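Local atomic coordinates of endoglucanase (Uncultured bacterium, PDB entry 3X17), a protein that hydrolyses internal beta-1,4-glucosidic bonds of cellulose, as a glycoside hydrolase family 9 endoglucanase with an N-terminal Ig-like domain. Residues 303-308 and 345-350; 359-364 and 396-401; 367-372 and 378-383; 386-391 and 450-455. All coordinates share one frame; numbering follows the deposited sequence.

Interaction 1: 303-308 and 345-350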
loop_
_atom_site.group_PDB
_atom_site.type_symbol
_atom_site.label_atom_id
_atom_site.label_comp_id
_atom_site.label_asym_id
_atom_site.label_seq_id
_atom_site.Cartn_x
_atom_site.Cartn_y
_atom_site.Cartn_z
ATOM N N ALA A 303 -25.592 -4.444 -0.587
ATOM C CA ALA A 303 -24.765 -4.844 -1.701
ATOM C C ALA A 303 -23.949 -6.090 -1.348
ATOM O O ALA A 303 -23.861 -7.032 -2.142
ATOM C CB ALA A 303 -23.843 -3.705 -2.087
ATOM N N ALA A 304 -23.314 -6.075 -0.178
ATOM C CA ALA A 304 -22.486 -7.220 0.249
ATOM C C ALA A 304 -23.333 -8.488 0.319
ATOM O O ALA A 304 -22.886 -9.573 -0.074
ATOM C CB ALA A 304 -21.792 -6.958 1.624
ATOM N N GLU A 305 -24.551 -8.343 0.819
ATOM C CA GLU A 305 -25.467 -9.474 0.998
ATOM C C GLU A 305 -25.920 -10.066 -0.333
ATOM O O GLU A 305 -26.094 -11.282 -0.451
ATOM C CB GLU A 305 -26.686 -9.063 1.844
ATOM C CG GLU A 305 -26.349 -8.830 3.316
ATOM C CD GLU A 305 -27.514 -8.244 4.136
ATOM O OE1 GLU A 305 -28.327 -7.470 3.586
ATOM O OE2 GLU A 305 -27.562 -8.492 5.359
ATOM N N GLN A 306 -26.089 -9.212 -1.338
ATOM C CA GLN A 306 -26.572 -9.649 -2.646
ATOM C C GLN A 306 -25.429 -10.360 -3.386
ATOM O O GLN A 306 -25.617 -11.414 -3.969
ATOM C CB GLN A 306 -27.079 -8.421 -3.430
ATOM C CG GLN A 306 -27.634 -8.694 -4.829
ATOM C CD GLN A 306 -28.738 -9.742 -4.825
ATOM O OE1 GLN A 306 -29.690 -9.659 -4.041
ATOM N NE2 GLN A 306 -28.577 -10.781 -5.650
ATOM N N ALA A 307 -24.235 -9.789 -3.306
ATOM C CA ALA A 307 -23.026 -10.439 -3.766
ATOM C C ALA A 307 -22.800 -11.824 -3.150
ATOM O O ALA A 307 -22.398 -12.755 -3.834
ATOM C CB ALA A 307 -21.831 -9.548 -3.496
ATOM N N TRP A 308 -22.999 -11.956 -1.846
ATOM C CA TRP A 308 -22.884 -13.268 -1.247
ATOM C C TRP A 308 -23.966 -14.234 -1.762
ATOM O O TRP A 308 -23.717 -15.426 -1.864
ATOM C CB TRP A 308 -22.932 -13.212 0.278
ATOM C CG TRP A 308 -22.665 -14.568 0.876
ATOM C CD1 TRP A 308 -23.586 -15.493 1.265
ATOM C CD2 TRP A 308 -21.384 -15.184 1.030
ATOM N NE1 TRP A 308 -22.960 -16.620 1.707
ATOM C CE2 TRP A 308 -21.605 -16.469 1.557
ATOM C CE3 TRP A 308 -20.063 -14.742 0.837
ATOM C CZ2 TRP A 308 -20.556 -17.332 1.892
ATOM C CZ3 TRP A 308 -19.015 -15.607 1.156
ATOM C CH2 TRP A 308 -19.272 -16.897 1.649
ATOM N N VAL A 345 -16.126 -13.810 6.667
ATOM C CA VAL A 345 -15.766 -13.193 7.953
ATOM C C VAL A 345 -16.439 -11.839 8.121
ATOM O O VAL A 345 -17.131 -11.615 9.109
ATOM C CB VAL A 345 -14.222 -13.041 8.100
ATOM C CG1 VAL A 345 -13.872 -12.174 9.313
ATOM C CG2 VAL A 345 -13.576 -14.429 8.232
ATOM N N GLU A 346 -16.238 -10.934 7.158
ATOM C CA GLU A 346 -16.748 -9.551 7.290
ATOM C C GLU A 346 -18.286 -9.497 7.382
ATOM O O GLU A 346 -18.855 -8.740 8.169
ATOM C CB GLU A 346 -16.250 -8.671 6.144
ATOM C CG GLU A 346 -14.733 -8.683 5.983
ATOM C CD GLU A 346 -13.979 -8.202 7.233
ATOM O OE1 GLU A 346 -14.616 -7.727 8.203
ATOM O OE2 GLU A 346 -12.733 -8.220 7.209
ATOM N N LEU A 347 -18.954 -10.332 6.601
ATOM C CA LEU A 347 -20.401 -10.414 6.680
ATOM C C LEU A 347 -20.852 -10.991 8.027
ATOM O O LEU A 347 -21.831 -10.518 8.604
ATOM C CB LEU A 347 -20.967 -11.236 5.507
ATOM C CG LEU A 347 -21.156 -10.380 4.235
ATOM C CD1 LEU A 347 -21.209 -11.236 2.967
ATOM C CD2 LEU A 347 -22.418 -9.541 4.386
ATOM N N TRP A 348 -20.191 -12.065 8.463
ATOM C CA TRP A 348 -20.420 -12.626 9.798
ATOM C C TRP A 348 -20.263 -11.576 10.900
ATOM O O TRP A 348 -21.078 -11.512 11.827
ATOM C CB TRP A 348 -19.482 -13.806 10.079
ATOM C CG TRP A 348 -19.697 -14.367 11.462
ATOM C CD1 TRP A 348 -20.884 -14.837 11.983
ATOM C CD2 TRP A 348 -18.756 -14.393 12.536
ATOM N NE1 TRP A 348 -20.721 -15.188 13.298
ATOM C CE2 TRP A 348 -19.431 -14.914 13.672
ATOM C CE3 TRP A 348 -17.398 -14.090 12.639
ATOM C CZ2 TRP A 348 -18.792 -15.129 14.885
ATOM C CZ3 TRP A 348 -16.766 -14.287 13.856
ATOM C CH2 TRP A 348 -17.460 -14.800 14.961
ATOM N N VAL A 349 -19.218 -10.753 10.783
ATOM C CA VAL A 349 -18.861 -9.795 11.834
ATOM C C VAL A 349 -19.936 -8.744 11.980
ATOM O O VAL A 349 -20.289 -8.388 13.107
ATOM C CB VAL A 349 -17.503 -9.078 11.572
ATOM C CG1 VAL A 349 -17.367 -7.855 12.477
ATOM C CG2 VAL A 349 -16.335 -10.019 11.782
ATOM N N VAL A 350 -20.456 -8.226 10.863
ATOM C CA VAL A 350 -21.478 -7.147 10.934
ATOM C C VAL A 350 -22.935 -7.638 11.116
ATOM O O VAL A 350 -23.777 -6.915 11.670
ATOM C CB VAL A 350 -21.366 -6.168 9.718
ATOM C CG1 VAL A 350 -21.713 -6.861 8.395
ATOM C CG2 VAL A 350 -22.189 -4.875 9.938
#

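Interaction 2: 359-364 and 396-401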
loop_
_atom_site.group_PDB
_atom_site.type_symbol
_atom_site.label_atom_id
_atom_site.label_comp_id
_atom_site.label_asym_id
_atom_site.label_seq_id
_atom_site.Cartn_x
_atom_site.Cartn_y
_atom_site.Cartn_z
ATOM N N TYR A 359 -19.977 -20.995 6.538
ATOM C CA TYR A 359 -19.012 -21.084 5.453
ATOM C C TYR A 359 -17.615 -21.168 6.044
ATOM O O TYR A 359 -16.801 -22.012 5.651
ATOM C CB TYR A 359 -19.127 -19.903 4.479
ATOM C CG TYR A 359 -18.179 -20.007 3.294
ATOM C CD1 TYR A 359 -16.899 -19.509 3.375
ATOM C CD2 TYR A 359 -18.558 -20.658 2.117
ATOM C CE1 TYR A 359 -16.021 -19.596 2.338
ATOM C CE2 TYR A 359 -17.660 -20.789 1.075
ATOM C CZ TYR A 359 -16.401 -20.222 1.192
ATOM O OH TYR A 359 -15.486 -20.295 0.172
ATOM N N ILE A 360 -17.358 -20.332 7.045
ATOM C CA ILE A 360 -16.043 -20.313 7.686
ATOM C C ILE A 360 -15.709 -21.683 8.307
ATOM O O ILE A 360 -14.640 -22.232 8.050
ATOM C CB ILE A 360 -15.923 -19.199 8.722
ATOM C CG1 ILE A 360 -16.213 -17.828 8.074
ATOM C CG2 ILE A 360 -14.536 -19.209 9.338
ATOM C CD1 ILE A 360 -16.473 -16.685 9.101
ATOM N N ALA A 361 -16.658 -22.247 9.050
ATOM C CA ALA A 361 -16.443 -23.530 9.745
ATOM C C ALA A 361 -16.223 -24.680 8.762
ATOM O O ALA A 361 -15.347 -25.515 8.963
ATOM C CB ALA A 361 -17.624 -23.844 10.706
ATOM N N ARG A 362 -16.979 -24.678 7.669
ATOM C CA ARG A 362 -16.790 -25.632 6.572
ATOM C C ARG A 362 -15.369 -25.557 6.012
ATOM O O ARG A 362 -14.677 -26.592 5.878
ATOM C CB ARG A 362 -17.824 -25.382 5.468
ATOM C CG ARG A 362 -17.845 -26.420 4.344
ATOM C CD ARG A 362 -18.863 -26.051 3.219
ATOM N NE ARG A 362 -19.862 -25.070 3.659
ATOM C CZ ARG A 362 -20.344 -24.074 2.903
ATOM N NH1 ARG A 362 -19.939 -23.924 1.641
ATOM N NH2 ARG A 362 -21.239 -23.225 3.410
ATOM N N MET A 363 -14.915 -24.337 5.720
ATOM C CA MET A 363 -13.535 -24.155 5.258
ATOM C C MET A 363 -12.533 -24.596 6.295
ATOM O O MET A 363 -11.490 -25.120 5.942
ATOM C CB MET A 363 -13.222 -22.715 4.843
ATOM C CG MET A 363 -12.177 -22.661 3.730
ATOM S SD MET A 363 -11.586 -21.004 3.305
ATOM C CE MET A 363 -12.716 -20.574 1.970
ATOM N N ALA A 364 -12.816 -24.309 7.562
ATOM C CA ALA A 364 -11.885 -24.666 8.640
ATOM C C ALA A 364 -11.640 -26.191 8.702
ATOM O O ALA A 364 -10.520 -26.634 8.992
ATOM C CB ALA A 364 -12.377 -24.145 9.983
ATOM N N PRO A 396 -14.327 -21.207 19.338
ATOM C CA PRO A 396 -13.081 -20.898 20.047
ATOM C C PRO A 396 -11.897 -21.663 19.495
ATOM O O PRO A 396 -10.775 -21.157 19.512
ATOM C CB PRO A 396 -13.385 -21.265 21.502
ATOM C CG PRO A 396 -14.605 -22.132 21.473
ATOM C CD PRO A 396 -15.393 -21.695 20.237
ATOM N N ALA A 397 -12.142 -22.834 18.908
ATOM C CA ALA A 397 -11.045 -23.578 18.263
ATOM C C ALA A 397 -10.586 -22.918 16.945
ATOM O O ALA A 397 -9.397 -22.963 16.592
ATOM C CB ALA A 397 -11.436 -25.064 18.034
ATOM N N ILE A 398 -11.518 -22.298 16.221
ATOM C CA ILE A 398 -11.141 -21.548 15.000
ATOM C C ILE A 398 -10.362 -20.293 15.380
ATOM O O ILE A 398 -9.234 -20.067 14.904
ATOM C CB ILE A 398 -12.371 -21.170 14.133
ATOM C CG1 ILE A 398 -13.009 -22.437 13.550
ATOM C CG2 ILE A 398 -11.954 -20.212 12.996
ATOM C CD1 ILE A 398 -14.420 -22.219 12.937
ATOM N N ARG A 399 -10.887 -19.594 16.384
ATOM C CA ARG A 399 -10.272 -18.380 16.834
ATOM C C ARG A 399 -8.833 -18.650 17.227
ATOM O O ARG A 399 -7.930 -17.922 16.798
ATOM C CB ARG A 399 -11.052 -17.732 17.960
ATOM C CG ARG A 399 -10.262 -16.634 18.651
ATOM C CD ARG A 399 -11.121 -15.445 19.088
ATOM N NE ARG A 399 -12.533 -15.763 19.308
ATOM C CZ ARG A 399 -13.550 -14.986 18.904
ATOM N NH1 ARG A 399 -13.317 -13.885 18.184
ATOM N NH2 ARG A 399 -14.812 -15.332 19.173
ATOM N N ALA A 400 -8.602 -19.759 17.934
ATOM C CA ALA A 400 -7.244 -20.103 18.380
ATOM C C ALA A 400 -6.348 -20.442 17.208
ATOM O O ALA A 400 -5.167 -20.137 17.230
ATOM C CB ALA A 400 -7.253 -21.272 19.400
ATOM N N ARG A 401 -6.895 -21.082 16.183
ATOM C CA ARG A 401 -6.111 -21.317 14.962
ATOM C C ARG A 401 -5.737 -20.015 14.245
ATOM O O ARG A 401 -4.581 -19.805 13.872
ATOM C CB ARG A 401 -6.833 -22.291 14.015
ATOM C CG ARG A 401 -6.724 -23.730 14.504
ATOM C CD ARG A 401 -7.779 -24.598 13.865
ATOM N NE ARG A 401 -7.540 -24.741 12.431
ATOM C CZ ARG A 401 -8.407 -25.275 11.588
ATOM N NH1 ARG A 401 -9.566 -25.748 12.048
ATOM N NH2 ARG A 401 -8.123 -25.328 10.289
#

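Interaction 3: 367-372 and 378-383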
loop_
_atom_site.group_PDB
_atom_site.type_symbol
_atom_site.label_atom_id
_atom_site.label_comp_id
_atom_site.label_asym_id
_atom_site.label_seq_id
_atom_site.Cartn_x
_atom_site.Cartn_y
_atom_site.Cartn_z
ATOM N N GLY A 367 -9.283 -26.704 5.216
ATOM C CA GLY A 367 -8.056 -25.913 5.171
ATOM C C GLY A 367 -8.385 -24.440 5.015
ATOM O O GLY A 367 -9.152 -24.067 4.138
ATOM N N LEU A 368 -7.928 -23.630 5.963
ATOM C CA LEU A 368 -8.131 -22.191 5.883
ATOM C C LEU A 368 -7.196 -21.635 4.818
ATOM O O LEU A 368 -6.189 -22.256 4.498
ATOM C CB LEU A 368 -7.805 -21.547 7.223
ATOM C CG LEU A 368 -8.716 -21.902 8.392
ATOM C CD1 LEU A 368 -8.065 -21.468 9.720
ATOM C CD2 LEU A 368 -10.094 -21.296 8.217
ATOM N N PRO A 369 -7.521 -20.455 4.274
ATOM C CA PRO A 369 -6.647 -19.797 3.295
ATOM C C PRO A 369 -5.251 -19.660 3.888
ATOM O O PRO A 369 -5.133 -19.501 5.102
ATOM C CB PRO A 369 -7.274 -18.398 3.171
ATOM C CG PRO A 369 -8.701 -18.575 3.540
ATOM C CD PRO A 369 -8.734 -19.660 4.574
ATOM N N ALA A 370 -4.203 -19.727 3.069
ATOM C CA ALA A 370 -2.852 -19.416 3.554
ATOM C C ALA A 370 -2.811 -18.009 4.166
ATOM O O ALA A 370 -3.553 -17.108 3.732
ATOM C CB ALA A 370 -1.806 -19.545 2.419
ATOM N N TYR A 371 -2.010 -17.863 5.228
ATOM C CA TYR A 371 -1.805 -16.584 5.882
ATOM C C TYR A 371 -0.647 -15.855 5.209
ATOM O O TYR A 371 0.491 -16.330 5.195
ATOM C CB TYR A 371 -1.510 -16.752 7.392
ATOM C CG TYR A 371 -1.567 -15.436 8.157
ATOM C CD1 TYR A 371 -2.773 -14.862 8.493
ATOM C CD2 TYR A 371 -0.407 -14.730 8.456
ATOM C CE1 TYR A 371 -2.836 -13.661 9.178
ATOM C CE2 TYR A 371 -0.457 -13.517 9.081
ATOM C CZ TYR A 371 -1.673 -13.009 9.494
ATOM O OH TYR A 371 -1.721 -11.803 10.150
ATOM N N ALA A 372 -0.930 -14.709 4.621
ATOM C CA ALA A 372 0.097 -14.051 3.816
ATOM C C ALA A 372 -0.146 -12.556 3.864
ATOM O O ALA A 372 -1.222 -12.127 4.296
ATOM C CB ALA A 372 0.064 -14.578 2.388
ATOM N N ASN A 378 -4.394 -12.520 -2.460
ATOM C CA ASN A 378 -4.845 -13.104 -1.196
ATOM C C ASN A 378 -5.026 -12.022 -0.133
ATOM O O ASN A 378 -4.065 -11.461 0.359
ATOM C CB ASN A 378 -3.826 -14.133 -0.710
ATOM C CG ASN A 378 -4.246 -14.808 0.565
ATOM O OD1 ASN A 378 -5.199 -14.398 1.221
ATOM N ND2 ASN A 378 -3.498 -15.820 0.952
ATOM N N PRO A 379 -6.267 -11.633 0.122
ATOM C CA PRO A 379 -6.558 -10.596 1.107
ATOM C C PRO A 379 -6.939 -11.200 2.480
ATOM O O PRO A 379 -7.393 -10.481 3.380
ATOM C CB PRO A 379 -7.774 -9.904 0.492
ATOM C CG PRO A 379 -8.509 -10.990 -0.130
ATOM C CD PRO A 379 -7.439 -11.920 -0.726
ATOM N N ALA A 380 -6.835 -12.518 2.615
ATOM C CA ALA A 380 -7.485 -13.187 3.729
ATOM C C ALA A 380 -6.922 -12.831 5.127
ATOM O O ALA A 380 -7.584 -13.092 6.118
ATOM C CB ALA A 380 -7.509 -14.721 3.518
ATOM N N ALA A 381 -5.740 -12.208 5.207
ATOM C CA ALA A 381 -5.214 -11.809 6.519
ATOM C C ALA A 381 -6.164 -10.854 7.226
ATOM O O ALA A 381 -6.232 -10.840 8.466
ATOM C CB ALA A 381 -3.845 -11.176 6.392
ATOM N N LEU A 382 -6.853 -10.014 6.456
ATOM C CA LEU A 382 -7.854 -9.116 7.033
ATOM C C LEU A 382 -9.005 -9.914 7.658
ATOM O O LEU A 382 -9.622 -9.507 8.645
ATOM C CB LEU A 382 -8.406 -8.173 5.964
ATOM C CG LEU A 382 -7.450 -7.170 5.292
ATOM C CD1 LEU A 382 -8.130 -6.421 4.122
ATOM C CD2 LEU A 382 -6.868 -6.150 6.277
ATOM N N GLY A 383 -9.282 -11.074 7.092
ATOM C CA GLY A 383 -10.338 -11.902 7.641
ATOM C C GLY A 383 -9.854 -12.540 8.933
ATOM O O GLY A 383 -10.569 -12.551 9.933
HETATM O O HOH W 1 -3.849 -14.457 4.344
HETATM O O HOH W 2 -3.979 -11.795 3.190
#

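Interaction 4: 386-391 and 450-455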
loop_
_atom_site.group_PDB
_atom_site.type_symbol
_atom_site.label_atom_id
_atom_site.label_comp_id
_atom_site.label_asym_id
_atom_site.label_seq_id
_atom_site.Cartn_x
_atom_site.Cartn_y
_atom_site.Cartn_z
ATOM N N ASP A 386 -9.912 -9.786 11.564
ATOM C CA ASP A 386 -11.215 -9.214 11.909
ATOM C C ASP A 386 -12.065 -10.239 12.652
ATOM O O ASP A 386 -12.767 -9.908 13.609
ATOM C CB ASP A 386 -11.958 -8.726 10.663
ATOM C CG ASP A 386 -11.507 -7.346 10.229
ATOM O OD1 ASP A 386 -10.674 -6.747 10.957
ATOM O OD2 ASP A 386 -11.910 -6.891 9.133
ATOM N N TYR A 387 -11.971 -11.492 12.235
ATOM C CA TYR A 387 -12.540 -12.582 13.011
ATOM C C TYR A 387 -12.054 -12.627 14.489
ATOM O O TYR A 387 -12.866 -12.580 15.414
ATOM C CB TYR A 387 -12.239 -13.918 12.343
ATOM C CG TYR A 387 -12.978 -15.086 12.988
ATOM C CD1 TYR A 387 -12.658 -15.510 14.285
ATOM C CD2 TYR A 387 -13.931 -15.806 12.274
ATOM C CE1 TYR A 387 -13.297 -16.602 14.866
ATOM C CE2 TYR A 387 -14.569 -16.909 12.836
ATOM C CZ TYR A 387 -14.270 -17.288 14.143
ATOM O OH TYR A 387 -14.937 -18.369 14.705
ATOM N N VAL A 388 -10.731 -12.724 14.680
ATOM C CA VAL A 388 -10.109 -12.677 15.999
ATOM C C VAL A 388 -10.500 -11.422 16.805
ATOM O O VAL A 388 -10.944 -11.544 17.948
ATOM C CB VAL A 388 -8.539 -12.868 15.920
ATOM C CG1 VAL A 388 -7.896 -12.600 17.268
ATOM C CG2 VAL A 388 -8.179 -14.309 15.449
ATOM N N THR A 389 -10.411 -10.230 16.210
ATOM C CA THR A 389 -10.593 -8.994 16.989
ATOM C C THR A 389 -12.012 -8.456 17.058
ATOM O O THR A 389 -12.295 -7.592 17.876
ATOM C CB THR A 389 -9.681 -7.876 16.549
ATOM O OG1 THR A 389 -9.974 -7.523 15.176
ATOM C CG2 THR A 389 -8.210 -8.327 16.698
ATOM N N LEU A 390 -12.862 -8.865 16.126
ATOM C CA LEU A 390 -14.169 -8.212 15.981
ATOM C C LEU A 390 -15.329 -9.203 16.000
ATOM O O LEU A 390 -16.449 -8.816 16.297
ATOM C CB LEU A 390 -14.235 -7.373 14.707
ATOM C CG LEU A 390 -13.930 -5.876 14.734
ATOM C CD1 LEU A 390 -13.180 -5.415 15.959
ATOM C CD2 LEU A 390 -13.244 -5.415 13.438
ATOM N N GLY A 391 -15.035 -10.483 15.756
ATOM C CA GLY A 391 -16.058 -11.520 15.713
ATOM C C GLY A 391 -16.658 -11.777 17.082
ATOM O O GLY A 391 -15.932 -11.987 18.051
ATOM N N HIS A 450 1.595 -7.442 16.836
ATOM C CA HIS A 450 1.766 -6.435 17.872
ATOM C C HIS A 450 0.449 -6.059 18.546
ATOM O O HIS A 450 0.414 -5.762 19.743
ATOM C CB HIS A 450 2.429 -5.183 17.297
ATOM C CG HIS A 450 2.629 -4.091 18.306
ATOM N ND1 HIS A 450 3.490 -4.217 19.379
ATOM C CD2 HIS A 450 2.058 -2.867 18.424
ATOM C CE1 HIS A 450 3.498 -3.087 20.067
ATOM N NE2 HIS A 450 2.601 -2.271 19.540
ATOM N N HIS A 451 -0.621 -6.018 17.769
ATOM C CA HIS A 451 -1.899 -5.613 18.306
ATOM C C HIS A 451 -2.491 -6.703 19.224
ATOM O O HIS A 451 -3.178 -6.396 20.211
ATOM C CB HIS A 451 -2.865 -5.259 17.180
ATOM C CG HIS A 451 -4.155 -4.680 17.660
ATOM N ND1 HIS A 451 -5.216 -5.467 18.068
ATOM C CD2 HIS A 451 -4.527 -3.399 17.895
ATOM C CE1 HIS A 451 -6.196 -4.693 18.508
ATOM N NE2 HIS A 451 -5.796 -3.435 18.429
ATOM N N LEU A 452 -2.218 -7.971 18.905
ATOM C CA LEU A 452 -2.717 -9.092 19.724
ATOM C C LEU A 452 -1.878 -9.284 20.992
ATOM O O LEU A 452 -2.381 -9.713 22.030
ATOM C CB LEU A 452 -2.681 -10.391 18.923
ATOM C CG LEU A 452 -3.603 -10.544 17.708
ATOM C CD1 LEU A 452 -3.493 -11.961 17.279
ATOM C CD2 LEU A 452 -5.062 -10.202 18.049
ATOM N N GLU A 453 -0.615 -8.893 20.894
ATOM C CA GLU A 453 0.443 -9.287 21.807
ATOM C C GLU A 453 1.541 -8.222 21.653
ATOM O O GLU A 453 2.390 -8.322 20.754
ATOM C CB GLU A 453 0.983 -10.648 21.371
ATOM C CG GLU A 453 1.593 -11.508 22.449
ATOM C CD GLU A 453 2.045 -12.874 21.899
ATOM O OE1 GLU A 453 3.133 -12.947 21.260
ATOM O OE2 GLU A 453 1.282 -13.859 22.056
ATOM N N PRO A 454 1.475 -7.156 22.470
ATOM C CA PRO A 454 2.393 -6.029 22.233
ATOM C C PRO A 454 3.841 -6.486 22.313
ATOM O O PRO A 454 4.162 -7.386 23.093
ATOM C CB PRO A 454 2.044 -5.045 23.363
ATOM C CG PRO A 454 0.538 -5.289 23.594
ATOM C CD PRO A 454 0.393 -6.810 23.413
ATOM N N ARG A 455 4.669 -5.955 21.440
ATOM C CA ARG A 455 5.986 -6.471 21.256
ATOM C C ARG A 455 6.824 -5.449 20.548
ATOM O O ARG A 455 6.750 -5.295 19.365
ATOM C CB ARG A 455 5.883 -7.720 20.437
ATOM C CG ARG A 455 7.162 -8.351 20.129
ATOM C CD ARG A 455 6.904 -9.636 19.486
ATOM N NE ARG A 455 7.126 -10.734 20.387
ATOM C CZ ARG A 455 8.330 -11.175 20.679
ATOM N NH1 ARG A 455 9.360 -10.590 20.126
ATOM N NH2 ARG A 455 8.507 -12.175 21.510
#

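Interaction 1: 303-308 and 345-350
The indole of Trp308 meets Leu347 near the root of the ring. Methyl CD1 of Leu347 lies 3.8 Å from CB of Trp308 and 4.2 Å from CG of Trp308. Its approach to the indole is oblique. The ring is also engaged by two tyrosines of helix 354-366, since Tyr356 and Tyr359 both form T-shaped (edge-to-face) pairs with it. Trp308 has CG anti to its backbone N (chi1 -174°), which carries the indole past Leu347 toward these tyrosines. The carboxylate of Glu305, the other flat group here, turns to Arg353 in a salt bridge. Only the aliphatic part of Glu305 joins the contact, with CG 4.1 Å from CD2 of Leu347.

Within 345-350, Leu347 is the residue that makes the contact. Ala343 and Ala344 of the same helix also touch Trp308. The CG of Leu347 is anti to the carbonyl carbon (chi1 -84°), and the isobutyl fork reaches across to the other helix. CD2 rests 3.8 Å from CB of Ala304. CD1 lies beside the turn between Ala304 and Trp308 and comes within 3.9 Å of Ala304 O. The contact is apolar and buried, and its grip is dispersive.

The two helices are packed as neighbours in the (alpha/alpha)6 barrel. Their local axes come within 11.0 Å and run in broadly opposed directions at 131°, well short of antiparallel. Helix 272-288 packs on Ala303, Ala307 and Glu346, with Glu346 salt-bridged to Arg287. Helix 354-366 presses Tyr356 onto Glu305 and Leu347, and helix 381-390 touches Val345 and Val349.

Interaction 2: 359-364 and 396-401
Ile398 packs against Ala361 and Ala364 in the apolar half of this contact. Its CG1 lies 4.0 Å from CB of Ala364. Beyond it, CD1 reaches over the helix backbone to 4.0 Å from CA of Ala361. Ile398 holds CG1 anti to the carbonyl carbon (chi1 -67°), which directs this branch at the two alanines. Tyr387 of helix 381-390 touches the same isoleucine.

The polar half belongs to Arg401. Its chain bends at chi3 and brings the guanidinium to Ala364 O with the oxygen at the edge of the group, in its plane. NH2 of Arg401 donates to Ala364 O at 3.0 Å, with a fairly straight N-H...O angle of 158°. This bond lies in the carbonyl plane, on a lone pair. NH1 of Arg401 makes a second, weak bond to Ala364 O at 3.3 Å. Both terminal nitrogens thus point at one oxygen, NH2 firmly and NH1 weakly, and CB of Ala364 lies 3.8 Å from NH1 of Arg401.

Ala364 is two residues from the end of helix 354-366. The partial negative charge of that helix end would probably favour a cation at this carbonyl, and the NH2 bond, helped a little by NH1, should limit rotation of the guanidinium.

Interaction 3: 367-372 and 378-383
Asn378 reaches across to Ala370, and its side chain carries the direct hydrogen bond of the contact. CB is directed at 367-372. With CG anti to the backbone N (chi1 -178°), the amide is carried out toward the carbonyl of Ala370. At the tip, ND2 of Asn378 donates to Ala370 O at 3.1 Å, with an N-H...O angle of 164°. The oxygen lies close to the amide plane of Asn378, but the donor sits 46° above the carbonyl plane of Ala370. OD1 of Asn378 turns back to its own segment and accepts from Ala380 N at 2.9 Å. This is an Asx turn, near the start of helix 381-390.

Two waters fill in between the backbones. The first accepts from Ala372 N (2.9 Å) and lies 2.7 Å from Ala370 O. The second accepts from Ala381 N (2.7 Å) and lies in donating reach of Ala372 O and Asn378 O, though it may not serve both at once.

Apolar contacts flank this network. CB of Pro369 touches CB of Ala380 at 3.7 Å. The ring of Tyr371 meets Ala381 obliquely, CE1 to CB at 3.9 Å, and pairs edge-to-face with Tyr384.

Asn378 follows Val377, a ligand of a bound calcium ion, and its side chain is about 6 Å from a calcium ion. It also touches Asp338, another ligand in the site of Val377. The two amide bonds should fix the side chain of Asn378, which probably helps hold the loop after helix 354-366 against the start of helix 381-390, close to the calcium site.

Interaction 4: 386-391 and 450-455
Val388 and Thr389 meet Leu452 in a small apolar contact at the protein surface, where the C-terminal ends of helices 381-390 and 435-452 come together. One methyl does most of the work. CD2 of Leu452 lies 3.8 Å from CG1 of Val388 and 3.9 Å from CG2 of Thr389. The leucine side chain crosses each of these two at about a right angle. Val388 has CG1 anti to the backbone N (chi1 171°), which presents that methyl to Leu452. In Thr389 the hydroxyl is tied to Phe385 O of its own helix, while CG2 faces the other segment. The same CG2 is 4.4 Å from ND1 of His451 and approaches that ring obliquely.

Past Leu452 the chain leaves the helix at Glu453. Arg455 N donates to ND1 of His450 at 2.9 Å, tilted 20° from the ring plane, a bond that spans the turn. Arg455 takes the N-cap position of helix 456-469.

Two further helices of the barrel domain, 396-418 and 184-200, pack beside the contact. Helix 396-418 meets Val388 through Leu402 and Val403, and Glu453 through Leu407. Helix 184-200 touches Leu390 and also His451, whose ring meets that of Phe385 in helix 381-390.

Following the chain from the N terminus, interaction 1 comes first and closes the loop from helix 294-312 to helix 337-351 before the others open. Helix 354-366 then begins interaction 2, which closes on the start of helix 396-418. Interaction 3 falls wholly within that span and closes a short loop leading into helix 381-390. Interaction 4 starts from the far end of this helix and closes only at 450-455, so it crosses interaction 2. A probable hydrogen bond from Arg399 to Gly391 links these two, and Ile360 packs on Val345 between interactions 1 and 2. Together they tie helices of the barrel domain between 294-312 and 435-452, some successive and some not.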